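Local coordinates for glycosyl hydrolases family 2, sugar binding domain protein (PDB 6D1P), which probably hydrolyses O-glycosyl bonds as a beta-glucuronidase of glycoside hydrolase family 2, made by the gut bacterium Bacteroides uniformis, at residues His307-Pro315 and Ile502-His510; Thr460-Cys468 and Val475-Trp483. All coordinates share one frame; numbering follows the deposited sequence.

Both contacts belong to the TIM barrel of this family 2 hydrolase, and their centres lie about 10 Å apart. Interaction 2 pairs two neighbouring parallel barrel strands; interaction 1 holds the hairpin strand 308-310 and its turn against the chain that leads from helix 494-503 into strand 510-511. Y478 joins them through its backbone: its N lies 2.9 Å from R507 O and its O 3.0 Å from L509 N, probable hydrogen bonds that tie the 502-510 segment to strand 477-479. The hairpin sits at the amino-terminal ends of the strands, whereas interaction 2 runs on to their carboxy-terminal side, where TIM-barrel active sites open and where glycerol and thiocyanate, probably from the crystallisation liquor, lodge.

Interaction 1: residues His307-Pro315 and Ile502-His510; sequences HFRFEEKGP and INATTRFLH
R507 reaches over to F310 with an extended chain: NE donates to F310 O at 2.8 Å, with an N-H...O angle of 151°. It meets this carbonyl from above its plane, 43° out of it, while R507 CD lies 3.8 Å from F310 CB. The backbone N of E312 sits over one face of the guanidinium group, offset toward its rim. E312 OE1 is well out of the guanidinium plane, so the two charges face each other without a direct bond; water 1 donates to E312 OE1 and weakly accepts from R507 NH2. Beyond CG the E312 chain is extended and passes obliquely over T506, with OE2 3.4 Å from the methyl CG2.

E311 to G314 form a type II turn, closed by G314 N to E311 O. K313 N points outward from it and donates to T506 O at 2.8 Å, almost straight. A bend at chi2 (-69°) swings the K313 chain round toward the carbonyls of I502, N503 and T505, placing NZ 2.5 Å from N503 O, with a weak bond to T505 O. Water 2 accepts a hydrogen bond from F508 N and donates one to G314 O. On the inner side F310 CE1 lies 4.4 Å from L509 CD2, among V477 and L422 at the barrel floor.

Polar grip thus falls mainly on backbone carbonyls: R507 brings charge to F310 O, T506 O is bonded by a neutral amide, and the K313 ammonium sits among the 502-505 carbonyls, where it would probably offset their partial negative charge; an apolar layer lies beneath.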
loop_
_atom_site.group_PDB
_atom_site.type_symbol
_atom_site.label_atom_id
_atom_site.label_comp_id
_atom_site.label_asym_id
_atom_site.label_seq_id
_atom_site.Cartn_x
_atom_site.Cartn_y
_atom_site.Cartn_z
ATOM N N HIS A 307 14.552 -47.175 -10.260
ATOM C CA HIS A 307 15.043 -47.721 -9.010
ATOM C C HIS A 307 16.192 -46.847 -8.558
ATOM O O HIS A 307 17.067 -46.501 -9.361
ATOM C CB HIS A 307 15.506 -49.184 -9.160
ATOM C CG HIS A 307 16.169 -49.733 -7.935
ATOM N ND1 HIS A 307 17.440 -49.362 -7.545
ATOM C CD2 HIS A 307 15.732 -50.618 -7.007
ATOM C CE1 HIS A 307 17.756 -49.997 -6.430
ATOM N NE2 HIS A 307 16.736 -50.761 -6.079
ATOM N N PHE A 308 16.193 -46.499 -7.276
ATOM C CA PHE A 308 17.218 -45.601 -6.786
ATOM C C PHE A 308 17.539 -45.967 -5.353
ATOM O O PHE A 308 16.746 -46.608 -4.663
ATOM C CB PHE A 308 16.797 -44.124 -6.910
ATOM C CG PHE A 308 15.667 -43.731 -6.004
ATOM C CD1 PHE A 308 15.922 -43.165 -4.759
ATOM C CD2 PHE A 308 14.347 -43.910 -6.398
ATOM C CE1 PHE A 308 14.873 -42.775 -3.912
ATOM C CE2 PHE A 308 13.297 -43.540 -5.564
ATOM C CZ PHE A 308 13.562 -42.963 -4.319
ATOM N N ARG A 309 18.713 -45.526 -4.916
ATOM C CA ARG A 309 19.293 -45.971 -3.662
ATOM C C ARG A 309 20.329 -44.945 -3.238
ATOM O O ARG A 309 21.175 -44.543 -4.044
ATOM C CB ARG A 309 19.922 -47.379 -3.839
ATOM C CG ARG A 309 20.932 -47.802 -2.778
ATOM C CD ARG A 309 21.318 -49.302 -2.915
ATOM N NE ARG A 309 22.313 -49.575 -3.958
ATOM C CZ ARG A 309 23.626 -49.519 -3.757
ATOM N NH1 ARG A 309 24.092 -49.199 -2.556
ATOM N NH2 ARG A 309 24.471 -49.773 -4.749
ATOM N N PHE A 310 20.239 -44.504 -1.992
ATOM C CA PHE A 310 21.284 -43.708 -1.372
ATOM C C PHE A 310 22.117 -44.642 -0.513
ATOM O O PHE A 310 21.601 -45.228 0.449
ATOM C CB PHE A 310 20.699 -42.573 -0.533
ATOM C CG PHE A 310 19.989 -41.524 -1.343
ATOM C CD1 PHE A 310 20.683 -40.425 -1.835
ATOM C CD2 PHE A 310 18.640 -41.644 -1.620
ATOM C CE1 PHE A 310 20.046 -39.464 -2.594
ATOM C CE2 PHE A 310 17.987 -40.674 -2.369
ATOM C CZ PHE A 310 18.692 -39.589 -2.861
ATOM N N GLU A 311 23.394 -44.794 -0.869
ATOM C CA GLU A 311 24.264 -45.744 -0.186
ATOM C C GLU A 311 24.800 -45.119 1.094
ATOM O O GLU A 311 25.246 -43.964 1.100
ATOM C CB GLU A 311 25.420 -46.186 -1.100
ATOM C CG GLU A 311 26.171 -47.466 -0.648
ATOM C CD GLU A 311 27.115 -48.048 -1.727
ATOM O OE1 GLU A 311 27.981 -47.321 -2.271
ATOM O OE2 GLU A 311 26.992 -49.254 -2.035
ATOM N N GLU A 312 24.746 -45.891 2.180
ATOM C CA GLU A 312 25.289 -45.451 3.456
ATOM C C GLU A 312 26.765 -45.132 3.316
ATOM O O GLU A 312 27.545 -45.969 2.857
ATOM C CB GLU A 312 25.069 -46.532 4.499
ATOM C CG GLU A 312 25.539 -46.163 5.887
ATOM C CD GLU A 312 24.842 -47.002 6.930
ATOM O OE1 GLU A 312 24.174 -47.982 6.531
ATOM O OE2 GLU A 312 24.932 -46.673 8.132
ATOM N N LYS A 313 27.147 -43.908 3.677
ATOM C CA LYS A 313 28.519 -43.424 3.497
ATOM C C LYS A 313 28.973 -43.500 2.042
ATOM O O LYS A 313 30.178 -43.483 1.755
ATOM C CB LYS A 313 29.505 -44.194 4.394
ATOM C CG LYS A 313 29.262 -44.100 5.880
ATOM C CD LYS A 313 29.544 -42.695 6.399
ATOM C CE LYS A 313 29.306 -42.575 7.895
ATOM N NZ LYS A 313 29.527 -41.171 8.332
ATOM N N GLY A 314 28.034 -43.589 1.102
ATOM C CA GLY A 314 28.389 -43.718 -0.296
ATOM C C GLY A 314 27.588 -42.848 -1.218
ATOM O O GLY A 314 26.863 -41.970 -0.773
ATOM N N PRO A 315 27.680 -43.076 -2.520
ATOM C CA PRO A 315 26.988 -42.187 -3.455
ATOM C C PRO A 315 25.578 -42.649 -3.764
ATOM O O PRO A 315 24.927 -43.378 -2.984
ATOM C CB PRO A 315 27.879 -42.251 -4.703
ATOM C CG PRO A 315 28.456 -43.631 -4.687
ATOM C CD PRO A 315 28.579 -44.029 -3.190
ATOM N N ILE A 502 30.539 -35.618 4.293
ATOM C CA ILE A 502 30.167 -36.984 3.951
ATOM C C ILE A 502 30.493 -37.924 5.104
ATOM O O ILE A 502 29.724 -38.841 5.407
ATOM C CB ILE A 502 30.861 -37.438 2.650
ATOM C CG1 ILE A 502 30.192 -36.817 1.427
ATOM C CG2 ILE A 502 30.857 -38.981 2.524
ATOM C CD1 ILE A 502 30.905 -37.117 0.120
ATOM N N ASN A 503 31.634 -37.711 5.766
ATOM C CA ASN A 503 32.006 -38.561 6.898
ATOM C C ASN A 503 31.080 -38.389 8.102
ATOM O O ASN A 503 31.013 -39.295 8.939
ATOM C CB ASN A 503 33.467 -38.294 7.299
ATOM C CG ASN A 503 34.454 -38.831 6.258
ATOM O OD1 ASN A 503 34.112 -39.737 5.517
ATOM N ND2 ASN A 503 35.645 -38.248 6.167
ATOM N N ALA A 504 30.332 -37.281 8.192
ATOM C CA ALA A 504 29.618 -36.908 9.415
ATOM C C ALA A 504 28.147 -37.311 9.429
ATOM O O ALA A 504 27.426 -36.941 10.361
ATOM C CB ALA A 504 29.718 -35.395 9.651
ATOM N N THR A 505 27.674 -38.042 8.430
ATOM C CA THR A 505 26.250 -38.342 8.397
ATOM C C THR A 505 26.050 -39.610 7.588
ATOM O O THR A 505 26.835 -39.911 6.688
ATOM C CB THR A 505 25.434 -37.171 7.803
ATOM O OG1 THR A 505 24.025 -37.441 7.906
ATOM C CG2 THR A 505 25.791 -36.942 6.334
ATOM N N THR A 506 24.987 -40.340 7.913
ATOM C CA THR A 506 24.761 -41.635 7.281
ATOM C C THR A 506 24.676 -41.498 5.766
ATOM O O THR A 506 25.425 -42.147 5.022
ATOM C CB THR A 506 23.481 -42.259 7.834
ATOM O OG1 THR A 506 23.457 -42.091 9.250
ATOM C CG2 THR A 506 23.418 -43.743 7.494
ATOM N N ARG A 507 23.755 -40.658 5.294
ATOM C CA ARG A 507 23.528 -40.446 3.869
ATOM C C ARG A 507 23.580 -38.954 3.608
ATOM O O ARG A 507 22.767 -38.195 4.158
ATOM C CB ARG A 507 22.188 -41.031 3.424
ATOM C CG ARG A 507 22.178 -42.524 3.421
ATOM C CD ARG A 507 20.783 -43.055 3.253
ATOM N NE ARG A 507 20.799 -44.496 3.012
ATOM C CZ ARG A 507 20.854 -45.423 3.971
ATOM N NH1 ARG A 507 20.904 -45.069 5.252
ATOM N NH2 ARG A 507 20.861 -46.715 3.644
ATOM N N PHE A 508 24.535 -38.540 2.778
ATOM C CA PHE A 508 24.891 -37.144 2.594
ATOM C C PHE A 508 24.451 -36.662 1.220
ATOM O O PHE A 508 24.533 -37.401 0.232
ATOM C CB PHE A 508 26.396 -36.958 2.758
ATOM C CG PHE A 508 26.901 -35.578 2.411
ATOM C CD1 PHE A 508 27.237 -35.253 1.107
ATOM C CD2 PHE A 508 27.095 -34.627 3.403
ATOM C CE1 PHE A 508 27.731 -34.000 0.788
ATOM C CE2 PHE A 508 27.595 -33.377 3.097
ATOM C CZ PHE A 508 27.910 -33.059 1.780
ATOM N N LEU A 509 24.011 -35.408 1.160
ATOM C CA LEU A 509 23.652 -34.774 -0.096
ATOM C C LEU A 509 23.907 -33.292 0.085
ATOM O O LEU A 509 23.428 -32.709 1.061
ATOM C CB LEU A 509 22.185 -35.055 -0.434
ATOM C CG LEU A 509 21.614 -34.504 -1.735
ATOM C CD1 LEU A 509 22.528 -34.840 -2.915
ATOM C CD2 LEU A 509 20.217 -35.073 -1.952
ATOM N N HIS A 510 24.690 -32.686 -0.801
ATOM C CA HIS A 510 25.049 -31.287 -0.601
ATOM C C HIS A 510 23.991 -30.394 -1.255
ATOM O O HIS A 510 24.009 -30.165 -2.463
ATOM C CB HIS A 510 26.444 -30.989 -1.125
ATOM C CG HIS A 510 26.883 -29.585 -0.861
ATOM N ND1 HIS A 510 28.198 -29.184 -0.950
ATOM C CD2 HIS A 510 26.175 -28.479 -0.519
ATOM C CE1 HIS A 510 28.283 -27.895 -0.673
ATOM N NE2 HIS A 510 27.069 -27.441 -0.416
HETATM O O HOH W 1 21.229 -48.534 6.416
HETATM O O HOH W 2 26.719 -40.183 1.629
#

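Interaction 2: residues Thr460-Cys468 and Val475-Trp483; sequences TRSTAIRRC and VDVYSPTIW. With SCN (thiocyanate ion), chain I.
Two adjacent parallel strands of the TIM barrel, 462-466 and 477-479, run side by side here, joined by a short connection without a helix. The ladder climbs through V477 N to T463 O, a weak I465 N to V477 O bond, and S479 N to I465 O, ending with R467 N to S479 O at 2.8 Å. At its start T463 N donates to the anti lone pair of D476 OD2 at 2.9 Å, and D476 N returns a bond to T463 OG1 at 3.1 Å. H455 and H451 of helix 440-457 hold OD2 and OG1 from outside.

On the side facing that helix, I465 CG2 meets V475 CG1 at 3.9 Å, and I465 CG1 lies at the edge of the Y478 ring, 3.9 Å from CD1. With CG anti to the backbone N (chi1 180°), the Y478 ring slants across I465 CG1 and carries OH on to C468 N, an in-plane donor at 3.0 Å; E469 bonds the same hydroxyl. A phenylalanine here would probably leave C468 N and the E469 carboxylate without this shared partner and let the loop after strand 462-466 shift.

On the other side the extended R466 brings NH2 to the edge of the W483 ring beside NE1, two donors that cannot bond each other, the planes 83° apart; water 3 links NH2 to I482 N. T481 OG1 weakly binds thiocyanate and glycerol lies near R466, both probably from the crystallisation liquor. Beside this polar surface, R466-E428 and R467-D430 pairs balance charge at the carboxy-terminal strand ends.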
loop_
_atom_site.group_PDB
_atom_site.type_symbol
_atom_site.label_atom_id
_atom_site.label_comp_id
_atom_site.label_asym_id
_atom_site.label_seq_id
_atom_site.Cartn_x
_atom_site.Cartn_y
_atom_site.Cartn_z
ATOM N N THR A 460 8.053 -45.489 -0.418
ATOM C CA THR A 460 8.929 -45.678 -1.578
ATOM C C THR A 460 9.945 -44.561 -1.758
ATOM O O THR A 460 10.750 -44.635 -2.694
ATOM C CB THR A 460 8.125 -45.815 -2.889
ATOM O OG1 THR A 460 7.708 -44.518 -3.355
ATOM C CG2 THR A 460 6.897 -46.714 -2.708
ATOM N N ARG A 461 9.942 -43.529 -0.912
ATOM C CA ARG A 461 10.847 -42.403 -1.109
ATOM C C ARG A 461 11.557 -42.063 0.189
ATOM O O ARG A 461 11.143 -42.477 1.273
ATOM C CB ARG A 461 10.102 -41.193 -1.657
ATOM C CG ARG A 461 9.545 -41.424 -3.063
ATOM C CD ARG A 461 9.029 -40.128 -3.640
ATOM N NE ARG A 461 8.515 -40.236 -4.998
ATOM C CZ ARG A 461 7.343 -40.776 -5.310
ATOM N NH1 ARG A 461 6.575 -41.304 -4.370
ATOM N NH2 ARG A 461 6.952 -40.807 -6.575
ATOM N N SER A 462 12.648 -41.318 0.070
ATOM C CA SER A 462 13.429 -40.927 1.238
ATOM C C SER A 462 13.079 -39.512 1.700
ATOM O O SER A 462 12.747 -38.635 0.895
ATOM C CB SER A 462 14.931 -41.024 0.954
ATOM O OG SER A 462 15.308 -42.380 0.834
ATOM N N THR A 463 13.152 -39.310 3.018
ATOM C CA THR A 463 13.029 -37.995 3.620
ATOM C C THR A 463 14.393 -37.326 3.694
ATOM O O THR A 463 15.428 -37.986 3.837
ATOM C CB THR A 463 12.422 -38.070 5.022
ATOM O OG1 THR A 463 13.317 -38.756 5.895
ATOM C CG2 THR A 463 11.085 -38.782 4.999
ATOM N N ALA A 464 14.382 -35.998 3.571
ATOM C CA ALA A 464 15.574 -35.177 3.721
ATOM C C ALA A 464 15.229 -33.938 4.552
ATOM O O ALA A 464 14.058 -33.572 4.689
ATOM C CB ALA A 464 16.140 -34.768 2.349
ATOM N N ILE A 465 16.265 -33.302 5.126
ATOM C CA ILE A 465 16.203 -31.907 5.563
ATOM C C ILE A 465 17.549 -31.262 5.273
ATOM O O ILE A 465 18.515 -31.933 4.908
ATOM C CB ILE A 465 15.862 -31.726 7.058
ATOM C CG1 ILE A 465 16.943 -32.378 7.932
ATOM C CG2 ILE A 465 14.447 -32.213 7.364
ATOM C CD1 ILE A 465 16.720 -32.249 9.436
ATOM N N ARG A 466 17.606 -29.943 5.462
ATOM C CA ARG A 466 18.820 -29.163 5.251
ATOM C C ARG A 466 19.120 -28.310 6.479
ATOM O O ARG A 466 18.244 -27.587 6.967
ATOM C CB ARG A 466 18.714 -28.255 4.005
ATOM C CG ARG A 466 20.050 -27.549 3.716
ATOM C CD ARG A 466 20.048 -26.526 2.595
ATOM N NE ARG A 466 21.286 -25.761 2.680
ATOM C CZ ARG A 466 21.421 -24.658 3.404
ATOM N NH1 ARG A 466 20.373 -24.179 4.055
ATOM N NH2 ARG A 466 22.588 -24.032 3.474
ATOM N N ARG A 467 20.358 -28.399 6.969
ATOM C CA ARG A 467 20.903 -27.525 8.010
ATOM C C ARG A 467 20.046 -27.553 9.279
ATOM O O ARG A 467 19.309 -26.618 9.588
ATOM C CB ARG A 467 21.045 -26.083 7.518
ATOM C CG ARG A 467 22.154 -25.342 8.220
ATOM C CD ARG A 467 22.065 -23.857 8.034
ATOM N NE ARG A 467 21.277 -23.244 9.108
ATOM C CZ ARG A 467 21.301 -21.943 9.385
ATOM N NH1 ARG A 467 22.067 -21.146 8.661
ATOM N NH2 ARG A 467 20.583 -21.442 10.395
ATOM N N CYS A 468 20.173 -28.658 10.013
ATOM C CA CYS A 468 19.651 -28.726 11.380
ATOM C C CYS A 468 20.421 -29.862 12.058
ATOM O O CYS A 468 19.961 -31.005 12.075
ATOM C CB CYS A 468 18.157 -28.959 11.442
ATOM S SG CYS A 468 17.539 -28.845 13.166
ATOM N N VAL A 475 16.224 -38.132 9.643
ATOM C CA VAL A 475 15.766 -38.357 8.269
ATOM C C VAL A 475 16.635 -39.369 7.537
ATOM O O VAL A 475 17.680 -39.805 8.043
ATOM C CB VAL A 475 15.761 -37.046 7.472
ATOM C CG1 VAL A 475 14.833 -36.043 8.105
ATOM C CG2 VAL A 475 17.187 -36.500 7.395
ATOM N N ASP A 476 16.231 -39.726 6.317
ATOM C CA ASP A 476 17.061 -40.635 5.536
ATOM C C ASP A 476 18.293 -39.930 4.973
ATOM O O ASP A 476 19.409 -40.439 5.096
ATOM C CB ASP A 476 16.230 -41.270 4.432
ATOM C CG ASP A 476 15.035 -42.006 4.980
ATOM O OD1 ASP A 476 15.243 -42.902 5.835
ATOM O OD2 ASP A 476 13.896 -41.686 4.572
ATOM N N VAL A 477 18.125 -38.742 4.380
ATOM C CA VAL A 477 19.216 -38.045 3.714
ATOM C C VAL A 477 19.371 -36.644 4.299
ATOM O O VAL A 477 18.385 -35.938 4.533
ATOM C CB VAL A 477 18.994 -37.985 2.189
ATOM C CG1 VAL A 477 20.164 -37.301 1.527
ATOM C CG2 VAL A 477 18.810 -39.393 1.619
ATOM N N TYR A 478 20.616 -36.232 4.516
ATOM C CA TYR A 478 20.892 -35.000 5.230
ATOM C C TYR A 478 21.839 -34.111 4.441
ATOM O O TYR A 478 22.807 -34.596 3.841
ATOM C CB TYR A 478 21.501 -35.269 6.606
ATOM C CG TYR A 478 21.788 -33.992 7.336
ATOM C CD1 TYR A 478 20.754 -33.260 7.886
ATOM C CD2 TYR A 478 23.078 -33.496 7.443
ATOM C CE1 TYR A 478 20.989 -32.072 8.541
ATOM C CE2 TYR A 478 23.329 -32.304 8.105
ATOM C CZ TYR A 478 22.264 -31.595 8.649
ATOM O OH TYR A 478 22.453 -30.405 9.315
ATOM N N SER A 479 21.561 -32.805 4.464
ATOM C CA SER A 479 22.435 -31.786 3.904
ATOM C C SER A 479 22.859 -30.832 5.008
ATOM O O SER A 479 21.990 -30.248 5.676
ATOM C CB SER A 479 21.729 -31.002 2.791
ATOM O OG SER A 479 22.571 -29.973 2.306
ATOM N N PRO A 480 24.146 -30.628 5.249
ATOM C CA PRO A 480 24.551 -29.524 6.132
ATOM C C PRO A 480 24.651 -28.245 5.330
ATOM O O PRO A 480 24.202 -28.227 4.183
ATOM C CB PRO A 480 25.911 -29.974 6.660
ATOM C CG PRO A 480 26.481 -30.789 5.479
ATOM C CD PRO A 480 25.289 -31.461 4.827
ATOM N N THR A 481 25.232 -27.185 5.887
ATOM C CA THR A 481 25.442 -25.953 5.142
ATOM C C THR A 481 26.915 -25.886 4.772
ATOM O O THR A 481 27.771 -25.947 5.649
ATOM C CB THR A 481 24.991 -24.712 5.936
ATOM O OG1 THR A 481 25.319 -23.517 5.213
ATOM C CG2 THR A 481 25.636 -24.636 7.307
ATOM N N ILE A 482 27.208 -25.790 3.471
ATOM C CA ILE A 482 28.584 -25.778 2.974
ATOM C C ILE A 482 28.681 -24.840 1.776
ATOM O O ILE A 482 28.216 -25.172 0.677
ATOM C CB ILE A 482 29.095 -27.180 2.598
ATOM C CG1 ILE A 482 29.179 -28.082 3.827
ATOM C CG2 ILE A 482 30.461 -27.070 1.936
ATOM C CD1 ILE A 482 29.495 -29.550 3.490
ATOM N N TRP A 483 29.354 -23.709 1.964
ATOM C CA TRP A 483 29.452 -22.639 0.979
ATOM C C TRP A 483 30.908 -22.211 0.844
ATOM O O TRP A 483 31.257 -21.046 1.052
ATOM C CB TRP A 483 28.600 -21.423 1.367
ATOM C CG TRP A 483 27.132 -21.638 1.292
ATOM C CD1 TRP A 483 26.347 -22.298 2.196
ATOM C CD2 TRP A 483 26.257 -21.177 0.252
ATOM N NE1 TRP A 483 25.031 -22.280 1.775
ATOM C CE2 TRP A 483 24.954 -21.592 0.589
ATOM C CE3 TRP A 483 26.455 -20.457 -0.938
ATOM C CZ2 TRP A 483 23.854 -21.324 -0.227
ATOM C CZ3 TRP A 483 25.366 -20.196 -1.743
ATOM C CH2 TRP A 483 24.078 -20.620 -1.378
HETATM S S SCN I . 30.652 -22.429 4.664
HETATM C C SCN I . 29.233 -22.250 5.710
HETATM N N SCN I . 28.180 -22.064 6.217
HETATM O O HOH W 3 24.685 -25.869 2.177
#